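Long-range contacts in probable zinc protease (Pseudomonas aeruginosa, PDB 4NNZ), which is probably a zinc-dependent metallopeptidase of the M16 family, forming one subunit of the heterodimeric protease PA0371-PA0372: residues L293-T299 with V312-N318; L247-F251 with V328-W333; K323-Q327 with A418-P422. One frame throughout, in Å; residues are numbered along the deposited sequence.

Contact 1. Residues L293-T299 with V312-N318; sequences LVAGAST and VLSATPN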
# COMPACT_ATOMS: atom_id res chain seq x y z
N LEU A 293 -30.59 -10.64 -17.01
CA LEU A 293 -29.47 -11.06 -16.21
C LEU A 293 -29.25 -10.28 -14.91
O LEU A 293 -28.97 -10.84 -13.90
CB LEU A 293 -28.24 -11.02 -17.08
CG LEU A 293 -27.01 -11.72 -16.58
CD1 LEU A 293 -27.35 -13.14 -16.24
CD2 LEU A 293 -26.00 -11.67 -17.68
N VAL A 294 -29.38 -8.98 -14.97
CA VAL A 294 -29.07 -8.16 -13.84
C VAL A 294 -30.30 -7.39 -13.43
O VAL A 294 -31.14 -7.14 -14.22
CB VAL A 294 -27.98 -7.17 -14.21
CG1 VAL A 294 -26.80 -7.92 -14.75
CG2 VAL A 294 -28.46 -6.23 -15.28
N ALA A 295 -30.42 -7.11 -12.15
CA ALA A 295 -31.34 -6.12 -11.64
C ALA A 295 -30.99 -4.69 -12.00
O ALA A 295 -31.84 -3.89 -12.28
CB ALA A 295 -31.45 -6.26 -10.14
N GLY A 296 -29.71 -4.37 -11.87
CA GLY A 296 -29.19 -3.09 -12.25
C GLY A 296 -27.73 -3.23 -12.54
O GLY A 296 -27.14 -4.17 -12.13
N ALA A 297 -27.17 -2.33 -13.30
CA ALA A 297 -25.77 -2.35 -13.60
C ALA A 297 -25.27 -0.96 -13.88
O ALA A 297 -25.92 -0.19 -14.52
CB ALA A 297 -25.51 -3.26 -14.77
N SER A 298 -24.09 -0.63 -13.40
CA SER A 298 -23.53 0.68 -13.60
C SER A 298 -22.06 0.66 -13.93
O SER A 298 -21.43 -0.36 -13.93
CB SER A 298 -23.76 1.54 -12.41
OG SER A 298 -23.29 0.91 -11.27
N THR A 299 -21.54 1.83 -14.27
CA THR A 299 -20.15 2.02 -14.51
C THR A 299 -19.69 3.32 -13.91
O THR A 299 -20.44 4.25 -13.80
CB THR A 299 -19.79 2.04 -16.01
OG1 THR A 299 -20.18 3.27 -16.57
CG2 THR A 299 -20.48 0.99 -16.72
N VAL A 312 -14.79 0.90 -13.78
CA VAL A 312 -15.56 0.09 -12.88
C VAL A 312 -16.94 -0.33 -13.34
O VAL A 312 -17.65 0.40 -13.91
CB VAL A 312 -15.65 0.74 -11.50
CG1 VAL A 312 -16.39 -0.15 -10.55
CG2 VAL A 312 -14.27 0.96 -10.97
N LEU A 313 -17.27 -1.56 -13.06
CA LEU A 313 -18.56 -2.10 -13.40
C LEU A 313 -19.27 -2.60 -12.16
O LEU A 313 -18.68 -3.19 -11.30
CB LEU A 313 -18.40 -3.22 -14.39
CG LEU A 313 -18.32 -2.76 -15.82
CD1 LEU A 313 -16.90 -2.76 -16.30
CD2 LEU A 313 -19.17 -3.63 -16.70
N SER A 314 -20.54 -2.31 -12.07
CA SER A 314 -21.35 -2.77 -10.98
C SER A 314 -22.66 -3.40 -11.44
O SER A 314 -23.39 -2.79 -12.16
CB SER A 314 -21.65 -1.59 -10.11
OG SER A 314 -21.42 -1.91 -8.80
N ALA A 315 -22.94 -4.60 -11.02
CA ALA A 315 -24.21 -5.19 -11.35
C ALA A 315 -24.71 -5.97 -10.20
O ALA A 315 -23.96 -6.51 -9.47
CB ALA A 315 -24.07 -6.07 -12.56
N THR A 316 -26.00 -6.04 -10.06
CA THR A 316 -26.58 -6.92 -9.10
C THR A 316 -27.43 -7.89 -9.89
O THR A 316 -27.96 -7.54 -10.91
CB THR A 316 -27.35 -6.16 -8.02
OG1 THR A 316 -28.56 -5.67 -8.55
CG2 THR A 316 -26.56 -5.01 -7.55
N PRO A 317 -27.50 -9.13 -9.47
CA PRO A 317 -28.15 -10.16 -10.26
C PRO A 317 -29.65 -10.13 -10.21
O PRO A 317 -30.18 -9.65 -9.25
CB PRO A 317 -27.60 -11.44 -9.68
CG PRO A 317 -27.23 -11.10 -8.31
CD PRO A 317 -26.90 -9.66 -8.26
N ASN A 318 -30.32 -10.66 -11.22
CA ASN A 318 -31.75 -10.66 -11.19
C ASN A 318 -32.06 -11.83 -10.32
O ASN A 318 -32.04 -12.94 -10.74
CB ASN A 318 -32.34 -10.88 -12.57
CG ASN A 318 -33.83 -11.11 -12.55
OD1 ASN A 318 -34.42 -11.30 -11.52
ND2 ASN A 318 -34.44 -11.08 -13.69
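A297 and A315 face each other across a beta hairpin made by strands 294-301 and 309-317. Their CB atoms meet at 3.9 Å. They form an antiparallel non-hydrogen-bonded pair. The next pair, S298 with S314, is hydrogen-bonded, and S314 N gives to S298 O at 2.8 Å. The reverse bond, from S298 N to S314 O, is doubtful because S314 O sits too close to a neighbour. T316 N bonds to G296 O at 3.0 Å, though this pair is loose.

The two faces of the hairpin differ. A297, A315, T299 and L313 lie on one face. S298, S314 and T316 lie on the other. S298 OG stands between its own N and carbonyl carbon (chi1 54°), which brings it against S314 CB at 3.2 Å. T316 OG1 touches A295 CB at 3.4 Å, but this is contact without a bond.

At A295 the chain turns a corner. The pairing still carries on there: A295 N gives to T316 O at 2.8 Å. V294 sends CG1 to A315 CB at 4.0 Å.

Further out, helix 325-341 packs on the face of L313 and A315, with L332 on L313 and V328 on A315. Helix 282-288 meets A297 and V294. Strand 246-253 continues the sheet beyond 312-318 by backbone bonds. Just past the strand, N318 N bonds to L293 O at 3.0 Å. The side-chain amide of N318 is held at both atoms: ND2 bonds to E292 O, and OD1 accepts from K321 N.

Contact 2. Residues L247-F251 with V328-W333; sequences LIMGF and VEAGLW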
# COMPACT_ATOMS: atom_id res chain seq x y z
N LEU A 247 -21.82 -7.71 -7.79
CA LEU A 247 -20.58 -7.91 -8.46
C LEU A 247 -19.91 -6.61 -8.73
O LEU A 247 -20.52 -5.69 -9.16
CB LEU A 247 -20.82 -8.62 -9.78
CG LEU A 247 -19.59 -9.20 -10.44
CD1 LEU A 247 -19.03 -10.32 -9.62
CD2 LEU A 247 -19.95 -9.71 -11.80
N ILE A 248 -18.62 -6.55 -8.46
CA ILE A 248 -17.85 -5.40 -8.79
C ILE A 248 -16.71 -5.83 -9.67
O ILE A 248 -16.00 -6.70 -9.32
CB ILE A 248 -17.27 -4.78 -7.52
CG1 ILE A 248 -18.32 -4.74 -6.44
CG2 ILE A 248 -16.71 -3.40 -7.80
CD1 ILE A 248 -17.98 -3.85 -5.28
N MET A 249 -16.55 -5.22 -10.82
CA MET A 249 -15.40 -5.46 -11.67
C MET A 249 -14.64 -4.19 -11.95
O MET A 249 -15.21 -3.22 -12.34
CB MET A 249 -15.83 -6.08 -12.97
CG MET A 249 -16.37 -7.47 -12.82
SD MET A 249 -17.13 -8.07 -14.31
CE MET A 249 -15.74 -8.35 -15.35
N GLY A 250 -13.35 -4.20 -11.76
CA GLY A 250 -12.54 -3.03 -12.04
C GLY A 250 -11.38 -3.32 -12.95
O GLY A 250 -10.76 -4.29 -12.80
N PHE A 251 -11.11 -2.45 -13.89
CA PHE A 251 -9.97 -2.61 -14.76
C PHE A 251 -8.94 -1.52 -14.60
O PHE A 251 -9.26 -0.38 -14.67
CB PHE A 251 -10.44 -2.66 -16.19
CG PHE A 251 -11.13 -3.92 -16.55
CD1 PHE A 251 -10.42 -5.02 -16.86
CD2 PHE A 251 -12.48 -4.00 -16.55
CE1 PHE A 251 -11.04 -6.18 -17.19
CE2 PHE A 251 -13.12 -5.16 -16.87
CZ PHE A 251 -12.39 -6.25 -17.19
N VAL A 328 -23.65 -13.32 -14.05
CA VAL A 328 -23.56 -11.91 -14.32
C VAL A 328 -22.24 -11.64 -14.96
O VAL A 328 -22.14 -10.96 -15.95
CB VAL A 328 -23.68 -11.11 -13.03
CG1 VAL A 328 -23.37 -9.65 -13.26
CG2 VAL A 328 -25.05 -11.26 -12.43
N GLU A 329 -21.21 -12.21 -14.39
CA GLU A 329 -19.89 -11.97 -14.87
C GLU A 329 -19.72 -12.45 -16.29
O GLU A 329 -19.07 -11.83 -17.08
CB GLU A 329 -18.91 -12.66 -13.96
CG GLU A 329 -17.49 -12.56 -14.41
CD GLU A 329 -16.60 -13.53 -13.73
OE1 GLU A 329 -17.02 -14.19 -12.79
OE2 GLU A 329 -15.46 -13.65 -14.14
N ALA A 330 -20.33 -13.57 -16.60
CA ALA A 330 -20.33 -14.10 -17.93
C ALA A 330 -21.01 -13.18 -18.89
O ALA A 330 -20.59 -13.03 -19.99
CB ALA A 330 -20.99 -15.44 -17.95
N GLY A 331 -22.11 -12.61 -18.46
CA GLY A 331 -22.80 -11.61 -19.22
C GLY A 331 -22.07 -10.32 -19.46
O GLY A 331 -22.14 -9.78 -20.53
N LEU A 332 -21.40 -9.80 -18.47
CA LEU A 332 -20.60 -8.62 -18.65
C LEU A 332 -19.45 -8.83 -19.60
O LEU A 332 -19.16 -7.97 -20.38
CB LEU A 332 -20.11 -8.12 -17.31
CG LEU A 332 -21.21 -7.56 -16.43
CD1 LEU A 332 -20.79 -7.46 -15.00
CD2 LEU A 332 -21.72 -6.23 -16.92
N TRP A 333 -18.78 -9.95 -19.52
CA TRP A 333 -17.67 -10.22 -20.40
C TRP A 333 -18.17 -10.26 -21.83
O TRP A 333 -17.51 -9.82 -22.71
CB TRP A 333 -16.94 -11.49 -20.03
CG TRP A 333 -15.81 -11.31 -19.09
CD1 TRP A 333 -15.72 -11.81 -17.86
CD2 TRP A 333 -14.60 -10.60 -19.31
NE1 TRP A 333 -14.56 -11.46 -17.28
CE2 TRP A 333 -13.84 -10.71 -18.16
CE3 TRP A 333 -14.09 -9.87 -20.37
CZ2 TRP A 333 -12.62 -10.14 -18.04
CZ3 TRP A 333 -12.88 -9.30 -20.24
CH2 TRP A 333 -12.15 -9.44 -19.09
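E329 OE2 makes a salt bridge to R235, while CB of the same side chain rests against L247 CD2 at 3.8 Å. No hydrogen bond crosses between 247-251 and 328-333, so the contact itself is apolar. The short strand and helix segments run at 36° to each other, with axes 10.1 Å apart at closest approach. Side chains fill that distance.

L247 is turned with CG opposite its backbone N (chi1 -166°). Its CD2 methyl enters among three helix residues. Besides E329 it meets V328 CG1 at 3.7 Å and also touches L332 CD1. L247 and V328 lie alongside, pointing opposite ways. V328 and L332 are one helical turn apart, joined by the bond from L332 N to V328 O at 2.9 Å.

M249 reaches further along the helix. Its SD lies 3.8 Å from L332 CD1. A bend at chi3 (72°) then carries CE over one face of the W333 indole. The methyl stands 4.2 Å from the centroid of the five-membered ring, a CH-pi contact. F251 completes the row. Its ring and the six-membered ring of W333 form an offset edge-to-face pair, with the edge of F251 toward the face of W333. The centroids are 5.7 Å apart. CZ of F251 comes to 3.7 Å from W333 CH2.

On the sheet, 247-251 is bonded along its backbone to strand 309-317 and to strand 415-422. L417 of the latter touches L247 and M249. Helix 282-288 packs beside helix 325-341, through L283 and L287 on L332, and also reaches the sheet.

Contact 3. Residues K323-Q327 with A418-P422; sequences KTLEQ and AQVLP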
# COMPACT_ATOMS: atom_id res chain seq x y z
N LYS A 323 -30.60 -15.78 -10.78
CA LYS A 323 -29.37 -15.65 -11.51
C LYS A 323 -28.18 -15.52 -10.60
O LYS A 323 -28.22 -14.79 -9.65
CB LYS A 323 -29.46 -14.46 -12.43
CG LYS A 323 -30.42 -14.67 -13.58
CD LYS A 323 -29.91 -15.72 -14.54
CE LYS A 323 -30.87 -15.97 -15.67
NZ LYS A 323 -31.02 -17.43 -15.97
N THR A 324 -27.13 -16.28 -10.88
CA THR A 324 -25.91 -16.24 -10.08
C THR A 324 -24.94 -15.12 -10.45
O THR A 324 -25.02 -14.58 -11.51
CB THR A 324 -25.19 -17.59 -10.07
OG1 THR A 324 -24.43 -17.74 -11.26
CG2 THR A 324 -26.16 -18.69 -10.03
N LEU A 325 -24.03 -14.80 -9.54
CA LEU A 325 -22.98 -13.84 -9.79
C LEU A 325 -22.09 -14.32 -10.87
O LEU A 325 -21.51 -13.55 -11.58
CB LEU A 325 -22.16 -13.55 -8.56
CG LEU A 325 -22.79 -12.76 -7.44
CD1 LEU A 325 -21.75 -12.46 -6.40
CD2 LEU A 325 -23.44 -11.49 -7.91
N GLU A 326 -21.93 -15.61 -10.97
CA GLU A 326 -21.14 -16.18 -12.02
C GLU A 326 -21.71 -15.94 -13.39
O GLU A 326 -21.00 -15.71 -14.31
CB GLU A 326 -20.91 -17.64 -11.76
CG GLU A 326 -19.97 -17.90 -10.61
CD GLU A 326 -20.61 -17.70 -9.27
OE1 GLU A 326 -21.80 -17.94 -9.13
OE2 GLU A 326 -19.91 -17.32 -8.34
N GLN A 327 -23.02 -16.02 -13.51
CA GLN A 327 -23.71 -15.63 -14.71
C GLN A 327 -23.62 -14.17 -15.05
O GLN A 327 -23.54 -13.81 -16.19
CB GLN A 327 -25.14 -16.05 -14.60
CG GLN A 327 -25.32 -17.52 -14.81
CD GLN A 327 -26.62 -18.05 -14.28
OE1 GLN A 327 -27.24 -17.47 -13.43
NE2 GLN A 327 -27.03 -19.16 -14.80
N ALA A 418 -14.77 -8.54 -7.50
CA ALA A 418 -15.19 -8.92 -6.17
C ALA A 418 -16.64 -9.33 -6.05
O ALA A 418 -17.47 -8.66 -6.54
CB ALA A 418 -14.90 -7.80 -5.22
N GLN A 419 -16.91 -10.42 -5.36
CA GLN A 419 -18.27 -10.83 -5.09
C GLN A 419 -18.62 -10.41 -3.70
O GLN A 419 -17.93 -10.73 -2.78
CB GLN A 419 -18.41 -12.34 -5.23
CG GLN A 419 -17.83 -12.87 -6.52
CD GLN A 419 -18.28 -14.26 -6.91
OE1 GLN A 419 -18.49 -15.12 -6.10
NE2 GLN A 419 -18.39 -14.47 -8.18
N VAL A 420 -19.68 -9.66 -3.56
CA VAL A 420 -20.10 -9.27 -2.26
C VAL A 420 -21.32 -10.05 -1.91
O VAL A 420 -22.32 -9.93 -2.53
CB VAL A 420 -20.44 -7.80 -2.22
CG1 VAL A 420 -20.66 -7.35 -0.81
CG2 VAL A 420 -19.35 -6.99 -2.87
N LEU A 421 -21.20 -10.88 -0.91
CA LEU A 421 -22.25 -11.80 -0.63
C LEU A 421 -22.87 -11.62 0.70
O LEU A 421 -22.25 -11.22 1.64
CB LEU A 421 -21.76 -13.22 -0.76
CG LEU A 421 -21.40 -13.61 -2.17
CD1 LEU A 421 -20.69 -14.92 -2.12
CD2 LEU A 421 -22.63 -13.73 -3.00
N PRO A 422 -24.12 -11.99 0.80
CA PRO A 422 -24.85 -11.92 2.05
C PRO A 422 -24.46 -13.00 2.97
O PRO A 422 -24.31 -14.09 2.54
CB PRO A 422 -26.28 -12.14 1.63
CG PRO A 422 -26.24 -12.61 0.25
CD PRO A 422 -25.04 -12.02 -0.34
O HOH W 1 -18.56 -13.81 -10.59
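The first turn of helix 325-341 comes up to strand 418-422, nearest between L325 and Q419 with their CA atoms 7.3 Å apart. L325 points toward the strand. Its CD1 methyl fits against Q419 CB at 3.5 Å and L421 CD2 at 3.7 Å. The stem of Q419 packs against L325, and its amide makes the polar contact with E326.

Q419 extends beyond CG, which carries the amide to the carboxylate of E326. NE2 gives a hydrogen bond to E326 OE2 at 3.2 Å. The oxygen lies close to the amide plane, but NE2 meets it from above the carboxylate plane. The two flat groups are turned 62° apart. E326 gets there by a bend at chi2 (77°), since its CB does not point at the strand. A water lies near L325 O and Q419 NE2; its bonds are weak, and the one to NE2 is doubtfully short.

The helix end is fixed by T324 and Q327. Q327 N gives to T324 OG1 at 3.2 Å, and T324 N gives to Q327 OE1 at 2.8 Å. E326 OE1 also takes a weak bond from T324 OG1. A carboxylate in this first turn would suit the positive end of the helix dipole.

Within the sheet, strand 415-422 bonds along its backbone to strand 233-240 and to strand 246-253. T324 and Q327 thus form a capping box, here at the start of a helix packed on a face of a mixed beta sheet.

In the fold
All three contacts lie in one alpha/beta unit, a mixed sheet with helix 325-341 on one face. Contact 1 joins two of its strands. Contacts 2 and 3 seat successive parts of the same helix on the next two. The centres of contacts 1 and 2 are about 8 Å apart, and each lies about 10 Å from contact 3. L313 N to M249 O, 2.7 Å, probably bonds contact 1 to contact 2. I248 O to A418 N, 2.9 Å, probably does so for contacts 2 and 3. The HXXEH sequence of helix 49-56, probably the zinc motif as in M16 relatives, lies in the N-terminal part of the chain, which holds the other sheet, and none of the contacts includes it.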